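Local coordinates for PKS (Streptomyces albus, PDB 4OQJ), which probably extends polyketide chains as a ketosynthase in oxazolomycin biosynthesis, condensing acyl units carried on phosphopantetheine arms, at residues N141-H146 and R703-P708; A100-P105 and M164-K169; A220-D225 and I256-G261; K87-L92 and P695-E700; L28-P33 and G380-I385. One frame throughout, in Å; residues are numbered along the deposited sequence.

Followed from the N terminus, the chain opens four contacts before it closes one. Strand 23-31 (interaction 5), the loop at 87-92 (interaction 4), the end of helix 97-102 (interaction 2) and helix 142-147 (interaction 1) come in turn. Interaction 2 closes first, at 164-169, within the spans of 4 and 5 but crossing 1. Interaction 3 then opens and closes as a local strand pair, inside the spans of 1, 4 and 5. Interaction 5 closes at 380-385, joining sheet to helix. The final modelled residues close interactions 4 and 1, bringing the C-terminal tail back across the ketosynthase. Interactions 1, 4 and 5 cross one another.

Interaction 1 (N141-H146 and R703-P708); sequences NTYLLH and RHWAEP
Tyr-143 turns the edge of its phenol ring to one face of the Trp-705 indole in a T-shaped (edge-to-face) pair, with the ring planes at 71° and the tyrosine centroid 5.2 Å from that of the six-membered ring. The leading atom is Tyr-143 CE1, 4.0 Å from Trp-705 CE3. Over the opposite indole face lies Arg-703 NH1, displaced toward the rim, while Glu-707 OE2 sits at the edge in the ring plane. The Tyr-143 ring reaches this far because CG stands anti to the backbone N (chi1 -168°), which carries the phenol off the side of the helix. Its hydroxyl then accepts from the tail: Ala-706 N lies 2.8 Å from Tyr-143 OH, with an N-H...O angle of 157°. A second hydrogen bond, to Glu-101 O, grips the same oxygen, and Ala-706 CB packs 3.4 Å from Tyr-143 OH. Within the helix, Asn-141 is the N-cap, its OD1 taking Leu-144 N at 3.1 Å from above the carbonyl plane.

Residues 703-708 are the last modelled part of the chain, and they run back over the ketosynthase, consistent with the linker that follows it in related synthases. Trp-705 and Tyr-143 both rest on Pro-105 of helix 105-121, Ala-706 touches helix 97-102, and helix 142-147 offers Leu-144 and Leu-145 to Leu-145 of the second subunit.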
# COMPACT_ATOMS: atom_id res chain seq x y z
N ASN A 141 13.06 12.14 -1.36
CA ASN A 141 14.11 12.06 -2.38
C ASN A 141 14.90 13.36 -2.41
O ASN A 141 14.60 14.27 -3.17
CB ASN A 141 13.52 11.76 -3.76
CG ASN A 141 14.59 11.40 -4.77
OD1 ASN A 141 15.78 11.54 -4.49
ND2 ASN A 141 14.17 10.94 -5.94
N THR A 142 15.92 13.45 -1.55
CA THR A 142 16.75 14.64 -1.51
C THR A 142 17.75 14.64 -2.68
O THR A 142 18.35 15.66 -2.98
CB THR A 142 17.49 14.77 -0.16
OG1 THR A 142 18.10 13.52 0.19
CG2 THR A 142 16.51 15.18 0.96
N TYR A 143 17.94 13.48 -3.32
CA TYR A 143 18.79 13.40 -4.52
C TYR A 143 18.19 14.22 -5.66
O TYR A 143 18.89 14.94 -6.35
CB TYR A 143 18.95 11.94 -4.95
CG TYR A 143 20.01 11.65 -5.99
CD1 TYR A 143 21.36 11.63 -5.65
CD2 TYR A 143 19.66 11.34 -7.29
CE1 TYR A 143 22.32 11.33 -6.59
CE2 TYR A 143 20.62 11.03 -8.23
CZ TYR A 143 21.95 11.02 -7.88
OH TYR A 143 22.91 10.70 -8.82
N LEU A 144 16.88 14.09 -5.83
CA LEU A 144 16.15 14.85 -6.83
C LEU A 144 16.15 16.33 -6.49
O LEU A 144 16.39 17.18 -7.34
CB LEU A 144 14.72 14.32 -6.94
CG LEU A 144 13.74 15.10 -7.80
CD1 LEU A 144 14.15 15.07 -9.26
CD2 LEU A 144 12.34 14.54 -7.63
N LEU A 145 15.88 16.65 -5.23
CA LEU A 145 15.79 18.04 -4.80
C LEU A 145 17.15 18.75 -4.83
O LEU A 145 17.23 19.89 -5.26
CB LEU A 145 15.19 18.11 -3.39
CG LEU A 145 13.73 17.68 -3.27
CD1 LEU A 145 13.28 17.60 -1.80
CD2 LEU A 145 12.86 18.64 -4.05
N HIS A 146 18.21 18.08 -4.37
CA HIS A 146 19.54 18.69 -4.32
C HIS A 146 20.33 18.46 -5.60
O HIS A 146 20.58 19.39 -6.37
CB HIS A 146 20.36 18.15 -3.14
CG HIS A 146 19.75 18.39 -1.79
ND1 HIS A 146 20.39 18.05 -0.62
CD2 HIS A 146 18.56 18.93 -1.43
CE1 HIS A 146 19.63 18.37 0.41
NE2 HIS A 146 18.51 18.90 -0.05
N ARG A 703 30.75 3.95 -8.90
CA ARG A 703 30.09 5.17 -8.43
C ARG A 703 29.21 5.80 -9.51
O ARG A 703 29.64 6.01 -10.63
CB ARG A 703 31.13 6.18 -7.96
CG ARG A 703 30.54 7.52 -7.55
CD ARG A 703 31.65 8.42 -7.03
NE ARG A 703 31.22 9.80 -6.79
CZ ARG A 703 30.70 10.25 -5.66
NH1 ARG A 703 30.49 9.42 -4.63
NH2 ARG A 703 30.38 11.52 -5.54
N HIS A 704 27.96 6.05 -9.15
CA HIS A 704 27.02 6.78 -10.00
C HIS A 704 26.44 7.88 -9.16
O HIS A 704 25.68 7.61 -8.22
CB HIS A 704 25.92 5.86 -10.55
CG HIS A 704 26.44 4.69 -11.33
ND1 HIS A 704 26.76 4.77 -12.66
CD2 HIS A 704 26.72 3.42 -10.95
CE1 HIS A 704 27.21 3.60 -13.08
NE2 HIS A 704 27.19 2.76 -12.06
N TRP A 705 26.79 9.12 -9.48
CA TRP A 705 26.43 10.24 -8.64
C TRP A 705 26.36 11.53 -9.46
O TRP A 705 27.34 11.95 -10.05
CB TRP A 705 27.43 10.39 -7.51
CG TRP A 705 26.94 11.20 -6.38
CD1 TRP A 705 27.20 12.52 -6.13
CD2 TRP A 705 26.09 10.75 -5.32
NE1 TRP A 705 26.57 12.92 -4.98
CE2 TRP A 705 25.88 11.85 -4.46
CE3 TRP A 705 25.49 9.53 -5.01
CZ2 TRP A 705 25.09 11.76 -3.32
CZ3 TRP A 705 24.71 9.44 -3.88
CH2 TRP A 705 24.52 10.55 -3.05
N ALA A 706 25.17 12.12 -9.52
CA ALA A 706 24.95 13.35 -10.26
C ALA A 706 25.48 14.52 -9.44
O ALA A 706 25.14 14.66 -8.27
CB ALA A 706 23.48 13.54 -10.57
N GLU A 707 26.30 15.35 -10.07
CA GLU A 707 26.85 16.52 -9.40
C GLU A 707 25.85 17.69 -9.48
O GLU A 707 25.35 18.00 -10.56
CB GLU A 707 28.19 16.90 -10.03
CG GLU A 707 29.37 16.92 -9.05
CD GLU A 707 29.55 15.62 -8.27
OE1 GLU A 707 30.09 14.64 -8.83
OE2 GLU A 707 29.17 15.59 -7.08
N PRO A 708 25.54 18.31 -8.33
CA PRO A 708 24.60 19.44 -8.37
C PRO A 708 25.17 20.66 -9.08
O PRO A 708 24.85 20.86 -10.25
CB PRO A 708 24.34 19.74 -6.88
CG PRO A 708 25.50 19.15 -6.16
CD PRO A 708 25.94 17.97 -6.96

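Interaction 2 (A100-P105 and M164-K169); sequences AELIDP and MITNDK
Where Ile-103 leaves helix 97-102, its backbone comes beside Thr-166 with CA atoms 4.6 Å apart, and Asp-104 N donates to Thr-166 O at 3.2 Å, while the CA-H of Ile-103 points at the same oxygen. Asn-167 adds a side-chain bond beside this backbone link. Its ND2 reaches Leu-102 O at 2.8 Å, bent to 143° at the hydrogen, and also bonds Met-163 O; the other end of the amide, OD1, accepts from Asn-141 ND2, so both ends of the group are held and its rotation is fixed. Thr-166 packs its CB 3.9 Å from Ile-103 CG1, the two side chains crossing at about a right angle. The threonine OG1 (chi1 55°) also touches Leu-102 CB, at 3.6 Å, while hydrogen-bonded back to Arg-162 O, one turn earlier.

Within this ketosynthase of the thiolase superfamily, the contact ties two helix ends together just where a third helix begins, since Asp-104 is the N-cap of helix 105-121. One water gives its hydrogens to Asp-104 OD2 at 2.7 Å and to Asn-167 O at 2.8 Å, bridging the segments, and OD2 is bonded to Gln-106 NE2 as well. Farther along residues 164-169, Lys-169 NZ makes salt bridges to Asp-168 and Asp-170 of the second subunit.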
# COMPACT_ATOMS: atom_id res chain seq x y z
N ALA A 100 21.78 5.22 -14.57
CA ALA A 100 22.18 4.90 -13.20
C ALA A 100 22.40 6.17 -12.39
O ALA A 100 22.07 6.24 -11.20
CB ALA A 100 23.45 4.06 -13.18
N GLU A 101 22.99 7.16 -13.04
CA GLU A 101 23.24 8.45 -12.42
C GLU A 101 21.94 9.15 -12.06
O GLU A 101 21.85 9.82 -11.03
CB GLU A 101 24.07 9.32 -13.37
CG GLU A 101 24.25 10.76 -12.91
CD GLU A 101 25.16 11.54 -13.84
OE1 GLU A 101 24.70 12.55 -14.42
OE2 GLU A 101 26.34 11.15 -13.99
N LEU A 102 20.92 9.00 -12.91
CA LEU A 102 19.64 9.65 -12.65
C LEU A 102 18.84 8.99 -11.51
O LEU A 102 18.12 9.68 -10.80
CB LEU A 102 18.80 9.65 -13.92
CG LEU A 102 19.20 10.63 -15.03
CD1 LEU A 102 18.20 10.56 -16.16
CD2 LEU A 102 19.30 12.06 -14.52
N ILE A 103 18.98 7.68 -11.35
CA ILE A 103 18.16 6.96 -10.37
C ILE A 103 18.55 7.33 -8.94
O ILE A 103 19.73 7.31 -8.57
CB ILE A 103 18.26 5.43 -10.55
CG1 ILE A 103 17.79 5.01 -11.93
CG2 ILE A 103 17.39 4.71 -9.51
CD1 ILE A 103 18.08 3.54 -12.29
N ASP A 104 17.54 7.69 -8.16
CA ASP A 104 17.69 7.93 -6.73
C ASP A 104 18.51 6.78 -6.11
O ASP A 104 18.18 5.62 -6.28
CB ASP A 104 16.30 8.05 -6.10
CG ASP A 104 16.32 8.26 -4.57
OD1 ASP A 104 17.40 8.43 -3.97
OD2 ASP A 104 15.22 8.27 -3.97
N PRO A 105 19.60 7.12 -5.39
CA PRO A 105 20.35 6.07 -4.68
C PRO A 105 19.48 5.20 -3.77
O PRO A 105 19.80 4.04 -3.58
CB PRO A 105 21.35 6.86 -3.83
CG PRO A 105 21.47 8.18 -4.50
CD PRO A 105 20.16 8.46 -5.17
N MSE A 164 11.47 11.87 -13.69
CA MSE A 164 10.34 11.40 -12.90
C MSE A 164 10.33 9.88 -12.75
O MSE A 164 10.12 9.36 -11.63
CB MSE A 164 9.02 11.87 -13.52
CG MSE A 164 7.77 11.32 -12.82
SE MSE A 164 6.13 11.67 -13.83
CE MSE A 164 6.33 10.23 -15.16
N ILE A 165 10.54 9.14 -13.83
CA ILE A 165 10.44 7.67 -13.70
C ILE A 165 11.68 7.09 -13.04
O ILE A 165 11.66 5.92 -12.67
CB ILE A 165 10.20 6.96 -15.06
CG1 ILE A 165 11.38 7.14 -16.02
CG2 ILE A 165 8.90 7.45 -15.68
CD1 ILE A 165 11.18 6.49 -17.37
N THR A 166 12.74 7.89 -12.86
CA THR A 166 13.92 7.41 -12.14
C THR A 166 13.98 7.92 -10.70
O THR A 166 14.88 7.55 -9.95
CB THR A 166 15.25 7.79 -12.84
OG1 THR A 166 15.31 9.20 -13.05
CG2 THR A 166 15.38 7.08 -14.19
N ASN A 167 13.00 8.73 -10.29
CA ASN A 167 13.07 9.37 -8.97
C ASN A 167 11.80 9.42 -8.14
O ASN A 167 11.87 9.58 -6.92
CB ASN A 167 13.60 10.79 -9.13
CG ASN A 167 15.10 10.83 -9.26
OD1 ASN A 167 15.81 10.82 -8.25
ND2 ASN A 167 15.59 10.83 -10.49
N ASP A 168 10.63 9.32 -8.77
CA ASP A 168 9.42 9.44 -7.98
C ASP A 168 9.21 8.16 -7.15
O ASP A 168 9.66 7.07 -7.52
CB ASP A 168 8.22 9.73 -8.88
CG ASP A 168 7.14 10.53 -8.17
OD1 ASP A 168 7.42 11.05 -7.06
OD2 ASP A 168 6.03 10.66 -8.72
N LYS A 169 8.58 8.31 -5.99
CA LYS A 169 8.41 7.20 -5.03
C LYS A 169 7.74 5.98 -5.66
O LYS A 169 8.04 4.84 -5.30
CB LYS A 169 7.58 7.66 -3.83
CG LYS A 169 8.19 8.80 -3.05
CD LYS A 169 8.32 8.48 -1.57
CE LYS A 169 8.96 9.63 -0.83
NZ LYS A 169 8.93 9.44 0.64
O HOH W 1 12.71 7.78 -4.98

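Interaction 3 (A220-D225 and I256-G261); sequences AHIQAD and IGNGVG
His-221 and Gly-259 form an antiparallel hydrogen-bonded pair that joins strands 214-221 and 259-267, neighbours in the large mixed sheet of the thiolase-like ketosynthase fold. His-221 N reaches Gly-259 O at 2.8 Å in an almost straight bond, and Gly-259 N returns the bond to His-221 O at 2.9 Å. In the adjoining non-hydrogen-bonded pair, Val-260 CG2 meets Ala-220 CB at 3.7 Å. Beyond the regular strands, side chains take over the pairing. Asn-258 offers its OD1 to Gln-223 N at 2.7 Å, nearly along the C=O axis and with an N-H...O angle of 173°; its amide thus does the work that a backbone carbonyl would do in a continuing strand. The imidazole of His-221, with CG anti to the backbone N (chi1 170°), swings toward residues 256-261, where ND1 donates to Gly-257 O at 2.7 Å. That oxygen lies close to the ring plane, although the bond is bent to 136° at the hydrogen. Ile-256 CG1 approaches the ring at CE1, and its CG2 lies against the Gln-223 amide, the two side chains crossing at a slant.

In the next shell, Gln-106 OE1 takes Ile-222 N, and Thr-142 OG1 bonds Ala-224 N. Val-260 is held on its far side by backbone bonding to Arg-31 and packs against Phe-110 and Cys-113 of helix 105-121. Gln-80 O accepts from Asn-258 ND2 and so helps settle that OD1, not ND2, meets Gln-223 N.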
# COMPACT_ATOMS: atom_id res chain seq x y z
N ALA A 220 14.03 1.83 2.07
CA ALA A 220 15.37 2.45 2.03
C ALA A 220 15.24 3.90 2.43
O ALA A 220 14.30 4.56 2.02
CB ALA A 220 15.97 2.37 0.65
N HIS A 221 16.18 4.40 3.21
CA HIS A 221 16.23 5.83 3.53
C HIS A 221 17.68 6.27 3.43
O HIS A 221 18.53 5.81 4.20
CB HIS A 221 15.71 6.14 4.92
CG HIS A 221 15.96 7.55 5.35
ND1 HIS A 221 16.99 7.90 6.20
CD2 HIS A 221 15.34 8.71 5.02
CE1 HIS A 221 16.98 9.21 6.39
NE2 HIS A 221 15.99 9.72 5.69
N ILE A 222 17.97 7.12 2.46
CA ILE A 222 19.34 7.61 2.27
C ILE A 222 19.31 9.08 1.95
O ILE A 222 18.74 9.49 0.93
CB ILE A 222 20.07 6.88 1.13
CG1 ILE A 222 20.05 5.38 1.36
CG2 ILE A 222 21.51 7.38 1.07
CD1 ILE A 222 20.50 4.59 0.16
N GLN A 223 19.91 9.88 2.82
CA GLN A 223 20.02 11.31 2.59
C GLN A 223 21.10 11.57 1.56
O GLN A 223 22.20 11.03 1.66
CB GLN A 223 20.34 12.04 3.87
CG GLN A 223 19.38 11.81 4.99
CD GLN A 223 19.91 12.36 6.29
OE1 GLN A 223 21.04 12.05 6.70
NE2 GLN A 223 19.13 13.21 6.94
N ALA A 224 20.81 12.41 0.58
CA ALA A 224 21.80 12.71 -0.44
C ALA A 224 22.99 13.45 0.16
O ALA A 224 24.07 13.44 -0.41
CB ALA A 224 21.19 13.51 -1.58
N ASP A 225 22.80 14.09 1.32
CA ASP A 225 23.90 14.80 1.97
C ASP A 225 24.37 14.12 3.26
O ASP A 225 24.84 14.79 4.19
CB ASP A 225 23.51 16.27 2.25
CG ASP A 225 22.30 16.40 3.16
OD1 ASP A 225 21.89 15.39 3.78
OD2 ASP A 225 21.75 17.52 3.25
N ILE A 256 19.30 10.81 12.86
CA ILE A 256 18.79 10.27 11.65
C ILE A 256 19.83 9.37 11.04
O ILE A 256 20.96 9.69 11.06
CB ILE A 256 18.32 11.36 10.69
CG1 ILE A 256 17.16 10.83 9.90
CG2 ILE A 256 19.45 11.93 9.86
CD1 ILE A 256 16.01 10.57 10.82
N GLY A 257 19.43 8.24 10.55
CA GLY A 257 20.39 7.34 9.93
C GLY A 257 20.03 6.99 8.50
O GLY A 257 18.95 7.34 7.99
N ASN A 258 20.94 6.25 7.88
CA ASN A 258 20.78 5.88 6.48
C ASN A 258 20.89 4.38 6.34
O ASN A 258 21.77 3.77 6.93
CB ASN A 258 21.84 6.60 5.64
CG ASN A 258 21.72 8.10 5.76
OD1 ASN A 258 21.08 8.76 4.94
ND2 ASN A 258 22.32 8.65 6.78
N GLY A 259 19.98 3.78 5.58
CA GLY A 259 20.05 2.35 5.39
C GLY A 259 18.90 1.77 4.62
O GLY A 259 17.98 2.48 4.20
N VAL A 260 18.96 0.45 4.42
CA VAL A 260 18.01 -0.24 3.56
C VAL A 260 17.91 -1.66 4.05
O VAL A 260 18.91 -2.24 4.49
CB VAL A 260 18.45 -0.21 2.07
CG1 VAL A 260 19.85 -0.80 1.89
CG2 VAL A 260 17.48 -0.98 1.20
N GLY A 261 16.71 -2.23 3.98
CA GLY A 261 16.50 -3.59 4.41
C GLY A 261 15.32 -4.20 3.69
O GLY A 261 14.44 -3.50 3.20
O HOH W 2 23.13 11.66 7.83

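Interaction 4 (K87-L92 and P695-E700); sequences KFDAGL and PTYPFE
Asp-89 takes the backbone N-H of Glu-700 on its OD2 at 2.9 Å, with the hydrogen on a straight line (179°) yet arriving well above the carboxylate plane. The same oxygen accepts from a water 2.7 Å away, while OD1 accepts from Leu-92 N at 3.2 Å in an Asx motif. With CG anti to the backbone N (chi1 -166°), the carboxylate stands between its own turn and the incoming tail, and these three donors spread over its two oxygens would probably favour the ionised form. Beside it the packing is tight and apolar: Leu-92 CD2 sits over one face of Tyr-697, 4.0 Å from CE2, and at the edge of Phe-699, 3.6 Å from CE1. The water also lies 2.7 Å from Tyr-697 OH, in the plane of the phenol ring, and that hydroxyl is hydrogen-bonded to Asn-472 N.

Glu-700 makes the looser side. Its CB leans on the Asp-89 carboxylate, but the chain beyond runs away to the exposed surface, and OE1 ends 5.2 Å from Asp-89 OD1, so the two like charges, if both are ionised, may still feel each other. Lys-87, too, sends its amine elsewhere, to a salt bridge with Asp-84.

The tail segment, probably a counterpart of the post-ketosynthase linker of related synthases, lies between two helices. Phe-699 makes an edge-to-face pair with Tyr-115 of helix 105-121, Tyr-697 packs on Ala-476 of helix 474-490, and on the ketosynthase side Phe-88 rests on Ala-100 of helix 97-102.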
# COMPACT_ATOMS: atom_id res chain seq x y z
N LYS A 87 27.31 3.59 -4.69
CA LYS A 87 27.77 2.50 -5.56
C LYS A 87 26.60 1.69 -6.10
O LYS A 87 25.61 1.47 -5.41
CB LYS A 87 28.74 1.59 -4.81
CG LYS A 87 29.91 2.32 -4.14
CD LYS A 87 30.77 3.05 -5.16
CE LYS A 87 32.09 3.55 -4.54
NZ LYS A 87 31.86 4.40 -3.33
N PHE A 88 26.71 1.23 -7.35
CA PHE A 88 25.62 0.48 -7.98
C PHE A 88 26.10 -0.28 -9.22
O PHE A 88 26.77 0.28 -10.09
CB PHE A 88 24.48 1.44 -8.34
CG PHE A 88 23.31 0.80 -9.05
CD1 PHE A 88 22.49 -0.10 -8.40
CD2 PHE A 88 23.02 1.14 -10.37
CE1 PHE A 88 21.40 -0.67 -9.04
CE2 PHE A 88 21.93 0.58 -11.04
CZ PHE A 88 21.12 -0.33 -10.37
N ASP A 89 25.74 -1.56 -9.28
CA ASP A 89 26.18 -2.43 -10.38
C ASP A 89 25.21 -2.33 -11.54
O ASP A 89 24.38 -3.22 -11.77
CB ASP A 89 26.30 -3.87 -9.90
CG ASP A 89 27.06 -4.76 -10.89
OD1 ASP A 89 27.17 -4.43 -12.11
OD2 ASP A 89 27.56 -5.81 -10.44
N ALA A 90 25.34 -1.25 -12.30
CA ALA A 90 24.38 -0.96 -13.35
C ALA A 90 24.41 -2.03 -14.44
O ALA A 90 23.37 -2.39 -14.99
CB ALA A 90 24.66 0.40 -13.95
N GLY A 91 25.60 -2.54 -14.75
CA GLY A 91 25.74 -3.55 -15.78
C GLY A 91 24.92 -4.80 -15.50
O GLY A 91 24.29 -5.36 -16.39
N LEU A 92 24.93 -5.23 -14.25
CA LEU A 92 24.21 -6.41 -13.84
C LEU A 92 22.72 -6.25 -14.11
O LEU A 92 22.05 -7.22 -14.49
CB LEU A 92 24.43 -6.68 -12.35
CG LEU A 92 23.59 -7.80 -11.75
CD1 LEU A 92 23.97 -9.15 -12.35
CD2 LEU A 92 23.73 -7.80 -10.24
N PRO A 695 26.68 -16.85 0.60
CA PRO A 695 27.01 -15.44 0.34
C PRO A 695 26.26 -14.90 -0.87
O PRO A 695 25.89 -15.68 -1.74
CB PRO A 695 28.52 -15.46 0.10
CG PRO A 695 29.00 -16.68 0.88
CD PRO A 695 27.89 -17.69 0.72
N THR A 696 26.05 -13.59 -0.88
CA THR A 696 25.25 -12.93 -1.91
C THR A 696 26.18 -12.27 -2.93
O THR A 696 27.40 -12.26 -2.74
CB THR A 696 24.28 -11.92 -1.27
OG1 THR A 696 24.97 -11.04 -0.36
CG2 THR A 696 23.25 -12.68 -0.47
N TYR A 697 25.61 -11.78 -4.02
CA TYR A 697 26.37 -11.34 -5.18
C TYR A 697 27.35 -10.20 -4.86
O TYR A 697 27.01 -9.27 -4.12
CB TYR A 697 25.41 -10.89 -6.30
CG TYR A 697 26.12 -10.69 -7.63
CD1 TYR A 697 26.29 -11.74 -8.51
CD2 TYR A 697 26.64 -9.44 -7.98
CE1 TYR A 697 26.94 -11.57 -9.72
CE2 TYR A 697 27.29 -9.26 -9.20
CZ TYR A 697 27.44 -10.34 -10.06
OH TYR A 697 28.11 -10.18 -11.27
N PRO A 698 28.59 -10.27 -5.41
CA PRO A 698 29.57 -9.20 -5.17
C PRO A 698 29.39 -8.05 -6.17
O PRO A 698 30.16 -7.91 -7.13
CB PRO A 698 30.91 -9.91 -5.35
CG PRO A 698 30.62 -10.98 -6.35
CD PRO A 698 29.20 -11.43 -6.08
N PHE A 699 28.37 -7.24 -5.94
CA PHE A 699 28.02 -6.15 -6.83
C PHE A 699 29.23 -5.29 -7.13
O PHE A 699 29.99 -4.96 -6.22
CB PHE A 699 26.92 -5.28 -6.23
CG PHE A 699 25.66 -6.03 -5.94
CD1 PHE A 699 24.79 -6.37 -6.96
CD2 PHE A 699 25.35 -6.40 -4.64
CE1 PHE A 699 23.60 -7.05 -6.69
CE2 PHE A 699 24.18 -7.09 -4.37
CZ PHE A 699 23.32 -7.42 -5.38
N GLU A 700 29.43 -4.91 -8.39
CA GLU A 700 30.57 -4.08 -8.73
C GLU A 700 30.41 -2.72 -8.08
O GLU A 700 29.34 -2.11 -8.18
CB GLU A 700 30.72 -3.94 -10.25
CG GLU A 700 32.08 -3.38 -10.67
CD GLU A 700 32.48 -3.77 -12.08
OE1 GLU A 700 32.33 -4.96 -12.43
OE2 GLU A 700 32.95 -2.88 -12.83
O HOH W 3 29.06 -7.66 -11.74

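Interaction 5 (L28-P33 and G380-I385); sequences LACRFP and GLIKTI
Ile-382 is the bump of this contact, a side chain aimed from helix 376-390 into a hollow along strand 23-31 and the residue beyond it. Its terminal CD1 enters furthest. The floor of the hollow is the backbone at Ala-29, whose O lies 3.6 Å from that methyl; one wall is Cys-30 CB at 4.0 Å from Ile-382 CD1, and the rim is Phe-32 CZ, 4.3 Å from the same methyl. Cys-30 CB also lies over one face of the Phe-32 ring, offset from its centre, so wall and rim are packed on each other as well as on the isoleucine. One helical turn on, Ile-385 presents a second and shallower bump. Leu-28 reaches out to it tip to tip, CD2 against Ile-385 CG2 at 3.7 Å, and its other branch, CD1, comes 4.3 Å from Ile-382 CG2. Leu-28 thereby fits between the two isoleucines, each branch facing one of them. For this its CG takes the position between backbone N and carbonyl carbon (chi1 57°).

No hydrogen bond crosses between the two segments; apolar packing joins the strand to the helix, whose short axes pass 9.9 Å apart at 123°. Ile-382 and Cys-30 share a further neighbour, Phe-41 of helix 38-46, and Phe-32 pairs edge-to-face with the same ring. Ala-29 points to the other side of the strand, onto helix 105-121, and Thr-384 touches strand 325-327, which sets helix 376-390 between two parts of the sheet, consistent with the layered thiolase fold.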
# COMPACT_ATOMS: atom_id res chain seq x y z
N LEU A 28 16.38 -12.55 3.97
CA LEU A 28 16.43 -11.16 4.38
C LEU A 28 17.77 -10.57 4.02
O LEU A 28 18.71 -11.31 3.74
CB LEU A 28 16.15 -10.99 5.88
CG LEU A 28 17.01 -11.72 6.92
CD1 LEU A 28 18.36 -11.05 7.10
CD2 LEU A 28 16.28 -11.77 8.25
N ALA A 29 17.83 -9.25 3.99
CA ALA A 29 19.06 -8.55 3.67
C ALA A 29 19.00 -7.14 4.22
O ALA A 29 17.93 -6.58 4.45
CB ALA A 29 19.28 -8.52 2.17
N CYS A 30 20.18 -6.56 4.44
CA CYS A 30 20.25 -5.23 5.02
C CYS A 30 21.61 -4.61 4.79
O CYS A 30 22.66 -5.28 4.83
CB CYS A 30 19.95 -5.28 6.52
SG CYS A 30 21.03 -6.41 7.45
N ARG A 31 21.58 -3.31 4.55
CA ARG A 31 22.75 -2.47 4.58
C ARG A 31 22.40 -1.32 5.51
O ARG A 31 21.58 -0.45 5.16
CB ARG A 31 23.12 -1.98 3.19
CG ARG A 31 23.26 -3.14 2.19
CD ARG A 31 23.09 -2.68 0.77
NE ARG A 31 23.51 -3.72 -0.18
CZ ARG A 31 23.87 -3.47 -1.43
NH1 ARG A 31 23.83 -2.22 -1.89
NH2 ARG A 31 24.26 -4.46 -2.23
N PHE A 32 22.97 -1.37 6.70
CA PHE A 32 22.71 -0.41 7.77
C PHE A 32 24.04 0.25 8.12
O PHE A 32 25.10 -0.23 7.68
CB PHE A 32 22.12 -1.11 9.00
CG PHE A 32 20.75 -1.72 8.78
CD1 PHE A 32 19.81 -1.12 7.95
CD2 PHE A 32 20.39 -2.88 9.42
CE1 PHE A 32 18.56 -1.68 7.77
CE2 PHE A 32 19.14 -3.45 9.23
CZ PHE A 32 18.22 -2.83 8.42
N PRO A 33 24.03 1.34 8.89
CA PRO A 33 25.34 1.87 9.31
C PRO A 33 26.17 0.80 10.01
O PRO A 33 25.66 0.11 10.89
CB PRO A 33 24.98 3.00 10.27
CG PRO A 33 23.61 3.43 9.83
CD PRO A 33 22.92 2.15 9.43
N GLY A 380 14.59 -2.62 13.05
CA GLY A 380 13.98 -3.20 14.25
C GLY A 380 13.55 -4.66 14.06
O GLY A 380 13.78 -5.50 14.92
N LEU A 381 12.90 -4.95 12.93
CA LEU A 381 12.41 -6.30 12.66
C LEU A 381 13.57 -7.27 12.43
O LEU A 381 13.57 -8.38 12.98
CB LEU A 381 11.47 -6.29 11.45
CG LEU A 381 10.90 -7.64 10.98
CD1 LEU A 381 10.20 -8.38 12.11
CD2 LEU A 381 9.95 -7.42 9.82
N ILE A 382 14.56 -6.84 11.65
CA ILE A 382 15.67 -7.72 11.34
C ILE A 382 16.50 -7.97 12.60
O ILE A 382 16.94 -9.08 12.78
CB ILE A 382 16.54 -7.17 10.19
CG1 ILE A 382 15.74 -7.29 8.89
CG2 ILE A 382 17.84 -7.97 10.06
CD1 ILE A 382 16.37 -6.62 7.68
N LYS A 383 16.67 -6.99 13.48
CA LYS A 383 17.37 -7.25 14.75
C LYS A 383 16.63 -8.34 15.50
O LYS A 383 17.25 -9.24 16.04
CB LYS A 383 17.45 -5.98 15.63
CG LYS A 383 17.61 -6.25 17.14
CD LYS A 383 17.55 -4.95 17.95
CE LYS A 383 17.60 -5.22 19.45
NZ LYS A 383 17.48 -3.96 20.18
N THR A 384 15.31 -8.23 15.53
CA THR A 384 14.50 -9.14 16.33
C THR A 384 14.53 -10.54 15.72
O THR A 384 14.59 -11.54 16.43
CB THR A 384 13.03 -8.61 16.44
OG1 THR A 384 13.04 -7.33 17.07
CG2 THR A 384 12.16 -9.56 17.24
N ILE A 385 14.51 -10.62 14.39
CA ILE A 385 14.64 -11.91 13.71
C ILE A 385 15.97 -12.59 14.04
O ILE A 385 16.01 -13.79 14.31
CB ILE A 385 14.50 -11.75 12.19
CG1 ILE A 385 13.05 -11.41 11.83
CG2 ILE A 385 14.93 -13.03 11.46
CD1 ILE A 385 12.86 -10.93 10.40